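Local coordinates for glutathione transferase gst1-6 (Anopheles dirus, PDB 1V2A), which probably catalyses the conjugation of glutathione to halogenated and other electrophilic compounds, as a homodimeric glutathione transferase of the Delta class, at residues I16-A19 and K20-I24; H59-E63 and S64-V68. All blocks are in the same frame, centred on the assembly; numbering follows the deposited sequence.

Contact 1 of 2, residues I16-A19 and K20-I24; sequences ILLA and KKLGI
Leu18 CD1 lies only 3.3 Å from Leu22 CD1, closer than usual methyl contact, and this pair is the tight part of the turn. Leu18 sends CG anti to its backbone nitrogen (chi1 -177°), and its two methyls close on Leu22 CD1, the two side chains crossing obliquely. Leu18 CD1 also approaches Ile24 CD1, more loosely at 4.4 Å. Beyond the leucines, Leu71 and Val72 of helix 64-75 and Ile155 of helix 152-162 pack on Leu18. The helix ends here in a Schellman motif: Gly23, with positive phi, leaves helical geometry, and Ile24 N reaches back to Ala19 O in a nearly straight bond of 3.0 Å (N-H...O 172°). This closes helix 13-22, the crossover of the beta-alpha-beta unit joining strands 2-5 and 27-30 in the thioredoxin-like domain. One turn earlier, Lys20 N and Lys21 N donate to Ile16 O (3.1 Å) and Leu17 O (3.0 Å). The solvent side is looser. There Lys20 runs alongside Ile16, its CE 3.8 Å from Ile16 CG2, and a bend at the last torsion (chi4 -54°) keeps Lys20 NZ about as near, 4.0 Å from that methyl, while the Lys21 chain bends at its second torsion and heads off toward Pro189.

Contact 2 of 2, residues H59-E63 and S64-V68; sequences HVVWE and SYAIV. With GTS (glutathione sulfonic acid), chain F.
Glu63 O accepts a nearly straight hydrogen bond from Ile67 N at 2.9 Å, whereas that from Ala66 N is weak. Glu63 holds the N-cap position between strand 59-62 and helix 64-75, and its positive phi (92°) marks the change of direction from one to the other. Glu63 CB rests on Ala66 CB (3.9 Å), and the bent side chain carries the carboxylate to the bound glutathione sulfonic acid, where N1 of the ligand's gamma-glutamyl end donates a hydrogen bond to Glu63 OE1 at 2.8 Å. The carboxylate of that end meets the start of the helix: Ser64 N donates to O11 at 2.7 Å and Ser64 OG to O12 at 2.7 Å, the hydroxyl standing between the backbone nitrogen and the carbonyl carbon (chi1 62°). The helix dipole would probably add to this grip on the anion. Val61 and Ile67 lie antiparallel alongside one another, with Val61 CG1 3.7 Å from Ile67 CG1 and Ile67 CD1 3.4 Å from Val61 O. Tyr65 hydrogen-bonds Asp99 of helix 86-115, and its ring stacks with Phe97 of the second subunit. The axes of strand 59-62 and residues 64-68 come within 6.6 Å, with 132° between their N-to-C directions; Val61 pairs with Leu54 of strand 53-56, on which Ile67 also packs, so the helix turns back over one face of the sheet, beside its outermost strand 59-62.

Overall arrangement
Both contacts belong to the thioredoxin-like N-terminal domain and follow one another along the chain, with centres 14 Å apart. Their nearest atoms stay about 5 Å from each other without touching. The connection runs through helix 64-75: its start forms half of contact 2, while Leu71 and Tyr75 further along pack on Ile24 of contact 1. Contact 2 supplies three residues of the glutathione sulfonic acid pocket, where Ser9 and Ile51 also hydrogen-bond the ligand. Contact 1 stands back from that site, the side chain of Ile16 being about 12 Å from the ligand. Residues 59-68 also meet the second subunit, whereas residues 16-24 pack within their own chain of the dimer.

Contact 1 of 2, residues I16-A19 and K20-I24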
loop_
_atom_site.group_PDB
_atom_site.type_symbol
_atom_site.label_atom_id
_atom_site.label_comp_id
_atom_site.label_asym_id
_atom_site.label_seq_id
_atom_site.Cartn_x
_atom_site.Cartn_y
_atom_site.Cartn_z
ATOM N N ILE B 16 0.631 -7.461 16.256
ATOM C CA ILE B 16 0.634 -8.406 17.366
ATOM C C ILE B 16 1.953 -9.189 17.345
ATOM O O ILE B 16 2.678 -9.240 18.335
ATOM C CB ILE B 16 -0.540 -9.412 17.249
ATOM C CG1 ILE B 16 -1.877 -8.685 17.416
ATOM C CG2 ILE B 16 -0.387 -10.519 18.279
ATOM C CD1 ILE B 16 -2.034 -7.950 18.737
ATOM N N LEU B 17 2.256 -9.804 16.210
ATOM C CA LEU B 17 3.478 -10.581 16.078
ATOM C C LEU B 17 4.710 -9.706 16.297
ATOM O O LEU B 17 5.600 -10.039 17.082
ATOM C CB LEU B 17 3.529 -11.237 14.693
ATOM C CG LEU B 17 3.242 -12.742 14.567
ATOM C CD1 LEU B 17 2.413 -13.235 15.722
ATOM C CD2 LEU B 17 2.547 -13.015 13.240
ATOM N N LEU B 18 4.758 -8.582 15.595
ATOM C CA LEU B 18 5.883 -7.670 15.720
ATOM C C LEU B 18 6.050 -7.304 17.194
ATOM O O LEU B 18 7.160 -7.334 17.724
ATOM C CB LEU B 18 5.625 -6.422 14.871
ATOM C CG LEU B 18 6.699 -5.337 14.767
ATOM C CD1 LEU B 18 6.752 -4.546 16.068
ATOM C CD2 LEU B 18 8.043 -5.965 14.438
ATOM N N ALA B 19 4.941 -6.980 17.855
ATOM C CA ALA B 19 4.974 -6.611 19.265
ATOM C C ALA B 19 5.706 -7.649 20.106
ATOM O O ALA B 19 6.530 -7.301 20.958
ATOM C CB ALA B 19 3.553 -6.425 19.794
ATOM N N LYS B 20 5.398 -8.922 19.860
ATOM C CA LYS B 20 6.007 -10.022 20.599
ATOM C C LYS B 20 7.501 -10.108 20.339
ATOM O O LYS B 20 8.289 -10.336 21.252
ATOM C CB LYS B 20 5.356 -11.351 20.209
ATOM C CG LYS B 20 3.848 -11.400 20.413
ATOM C CD LYS B 20 3.315 -12.821 20.231
ATOM C CE LYS B 20 1.796 -12.848 20.302
ATOM N NZ LYS B 20 1.279 -12.209 21.548
ATOM N N LYS B 21 7.880 -9.928 19.082
ATOM C CA LYS B 21 9.276 -9.991 18.685
ATOM C C LYS B 21 10.152 -8.914 19.319
ATOM O O LYS B 21 11.339 -9.143 19.526
ATOM C CB LYS B 21 9.383 -9.879 17.159
ATOM C CG LYS B 21 9.812 -11.148 16.436
ATOM C CD LYS B 21 11.282 -11.446 16.659
ATOM C CE LYS B 21 11.760 -12.548 15.731
ATOM N NZ LYS B 21 13.194 -12.877 15.926
ATOM N N LEU B 22 9.569 -7.751 19.621
ATOM C CA LEU B 22 10.319 -6.626 20.183
ATOM C C LEU B 22 10.046 -6.294 21.651
ATOM O O LEU B 22 10.553 -5.289 22.162
ATOM C CB LEU B 22 10.067 -5.363 19.354
ATOM C CG LEU B 22 10.319 -5.379 17.844
ATOM C CD1 LEU B 22 9.785 -4.093 17.246
ATOM C CD2 LEU B 22 11.809 -5.536 17.547
ATOM N N GLY B 23 9.235 -7.109 22.316
ATOM C CA GLY B 23 8.934 -6.875 23.718
ATOM C C GLY B 23 8.109 -5.637 24.021
ATOM O O GLY B 23 8.350 -4.958 25.026
ATOM N N ILE B 24 7.131 -5.338 23.172
ATOM C CA ILE B 24 6.290 -4.166 23.383
ATOM C C ILE B 24 4.959 -4.571 24.008
ATOM O O ILE B 24 4.307 -5.517 23.556
ATOM C CB ILE B 24 5.972 -3.414 22.051
ATOM C CG1 ILE B 24 7.256 -3.087 21.290
ATOM C CG2 ILE B 24 5.254 -2.107 22.350
ATOM C CD1 ILE B 24 7.005 -2.407 19.956
#

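Contact 2 of 2, residues H59-E63 and S64-V68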
loop_
_atom_site.group_PDB
_atom_site.type_symbol
_atom_site.label_atom_id
_atom_site.label_comp_id
_atom_site.label_asym_id
_atom_site.label_seq_id
_atom_site.Cartn_x
_atom_site.Cartn_y
_atom_site.Cartn_z
ATOM N N HIS B 59 -0.850 9.675 20.268
ATOM C CA HIS B 59 -0.503 9.673 18.850
ATOM C C HIS B 59 -1.190 8.509 18.158
ATOM O O HIS B 59 -0.795 7.360 18.332
ATOM C CB HIS B 59 1.010 9.551 18.666
ATOM C CG HIS B 59 1.438 9.500 17.231
ATOM N ND1 HIS B 59 1.103 10.479 16.322
ATOM C CD2 HIS B 59 2.149 8.576 16.545
ATOM C CE1 HIS B 59 1.586 10.157 15.136
ATOM N NE2 HIS B 59 2.226 9.008 15.244
ATOM N N VAL B 60 -2.216 8.819 17.371
ATOM C CA VAL B 60 -2.988 7.808 16.653
ATOM C C VAL B 60 -2.317 7.335 15.366
ATOM O O VAL B 60 -1.705 8.127 14.663
ATOM C CB VAL B 60 -4.387 8.348 16.308
ATOM C CG1 VAL B 60 -5.160 7.319 15.516
ATOM C CG2 VAL B 60 -5.136 8.686 17.592
ATOM N N VAL B 61 -2.451 6.043 15.061
ATOM C CA VAL B 61 -1.858 5.465 13.851
ATOM C C VAL B 61 -2.665 4.304 13.268
ATOM O O VAL B 61 -3.033 3.381 13.990
ATOM C CB VAL B 61 -0.435 4.932 14.134
ATOM C CG1 VAL B 61 0.190 4.437 12.859
ATOM C CG2 VAL B 61 0.423 6.030 14.763
ATOM N N TRP B 62 -2.955 4.336 11.970
ATOM C CA TRP B 62 -3.677 3.211 11.392
ATOM C C TRP B 62 -3.055 2.747 10.090
ATOM O O TRP B 62 -2.206 3.428 9.524
ATOM C CB TRP B 62 -5.184 3.500 11.266
ATOM C CG TRP B 62 -5.633 4.413 10.180
ATOM C CD1 TRP B 62 -6.035 4.057 8.927
ATOM C CD2 TRP B 62 -5.805 5.831 10.270
ATOM N NE1 TRP B 62 -6.459 5.167 8.234
ATOM C CE2 TRP B 62 -6.332 6.270 9.037
ATOM C CE3 TRP B 62 -5.581 6.774 11.282
ATOM C CZ2 TRP B 62 -6.617 7.610 8.778
ATOM C CZ3 TRP B 62 -5.867 8.108 11.026
ATOM C CH2 TRP B 62 -6.385 8.512 9.786
ATOM N N GLU B 63 -3.477 1.569 9.642
ATOM C CA GLU B 63 -2.948 0.891 8.463
ATOM C C GLU B 63 -1.866 0.027 9.095
ATOM O O GLU B 63 -0.828 0.541 9.528
ATOM C CB GLU B 63 -2.285 1.839 7.448
ATOM C CG GLU B 63 -3.206 2.577 6.474
ATOM C CD GLU B 63 -4.023 1.652 5.587
ATOM O OE1 GLU B 63 -3.492 0.632 5.097
ATOM O OE2 GLU B 63 -5.206 1.966 5.369
ATOM N N SER B 64 -2.130 -1.272 9.162
ATOM C CA SER B 64 -1.218 -2.248 9.731
ATOM C C SER B 64 0.235 -1.972 9.362
ATOM O O SER B 64 1.156 -2.224 10.141
ATOM C CB SER B 64 -1.616 -3.652 9.249
ATOM O OG SER B 64 -1.514 -3.778 7.830
ATOM N N TYR B 65 0.435 -1.456 8.162
ATOM C CA TYR B 65 1.777 -1.169 7.681
ATOM C C TYR B 65 2.371 0.068 8.336
ATOM O O TYR B 65 3.559 0.101 8.644
ATOM C CB TYR B 65 1.752 -0.995 6.167
ATOM C CG TYR B 65 1.050 -2.124 5.467
ATOM C CD1 TYR B 65 -0.324 -2.103 5.279
ATOM C CD2 TYR B 65 1.757 -3.236 5.019
ATOM C CE1 TYR B 65 -0.983 -3.168 4.657
ATOM C CE2 TYR B 65 1.105 -4.310 4.395
ATOM C CZ TYR B 65 -0.263 -4.265 4.224
ATOM O OH TYR B 65 -0.917 -5.336 3.666
ATOM N N ALA B 66 1.544 1.082 8.539
ATOM C CA ALA B 66 2.011 2.307 9.162
ATOM C C ALA B 66 2.259 2.019 10.644
ATOM O O ALA B 66 3.232 2.505 11.214
ATOM C CB ALA B 66 0.977 3.429 8.982
ATOM N N ILE B 67 1.392 1.215 11.259
ATOM C CA ILE B 67 1.569 0.864 12.668
ATOM C C ILE B 67 2.862 0.070 12.828
ATOM O O ILE B 67 3.680 0.365 13.703
ATOM C CB ILE B 67 0.395 0.016 13.200
ATOM C CG1 ILE B 67 -0.879 0.864 13.221
ATOM C CG2 ILE B 67 0.734 -0.524 14.597
ATOM C CD1 ILE B 67 -2.113 0.130 13.662
ATOM N N VAL B 68 3.041 -0.932 11.975
ATOM C CA VAL B 68 4.240 -1.756 12.010
ATOM C C VAL B 68 5.497 -0.899 11.934
ATOM O O VAL B 68 6.304 -0.896 12.854
ATOM C CB VAL B 68 4.261 -2.778 10.842
ATOM C CG1 VAL B 68 5.626 -3.416 10.724
ATOM C CG2 VAL B 68 3.218 -3.861 11.087
HETATM N N1 GTS F . -5.190 -1.545 4.958
HETATM C CA1 GTS F . -5.773 -1.694 6.261
HETATM C C1 GTS F . -4.641 -2.129 7.158
HETATM O O11 GTS F . -4.682 -1.770 8.320
HETATM O O12 GTS F . -3.710 -2.804 6.695
HETATM C CB1 GTS F . -6.884 -2.713 6.161
HETATM C CG1 GTS F . -7.619 -2.979 7.489
HETATM C CD1 GTS F . -9.090 -3.293 7.268
HETATM O OE1 GTS F . -9.601 -3.307 6.137
HETATM N N2 GTS F . -9.752 -3.558 8.393
HETATM C CA2 GTS F . -11.180 -3.898 8.367
HETATM C C2 GTS F . -11.966 -2.813 9.022
HETATM O O2 GTS F . -11.556 -2.276 10.058
HETATM C CB2 GTS F . -11.543 -5.173 9.122
HETATM S SG2 GTS F . -10.827 -6.754 8.564
HETATM O O1S GTS F . -9.401 -6.765 8.600
HETATM O O2S GTS F . -11.331 -7.740 9.450
HETATM O O3S GTS F . -11.243 -7.047 7.222
HETATM N N3 GTS F . -13.102 -2.512 8.407
HETATM C CA3 GTS F . -13.968 -1.494 8.931
HETATM C C3 GTS F . -14.364 -0.523 7.879
HETATM O O31 GTS F . -15.120 0.368 8.236
HETATM O O32 GTS F . -13.922 -0.682 6.730
#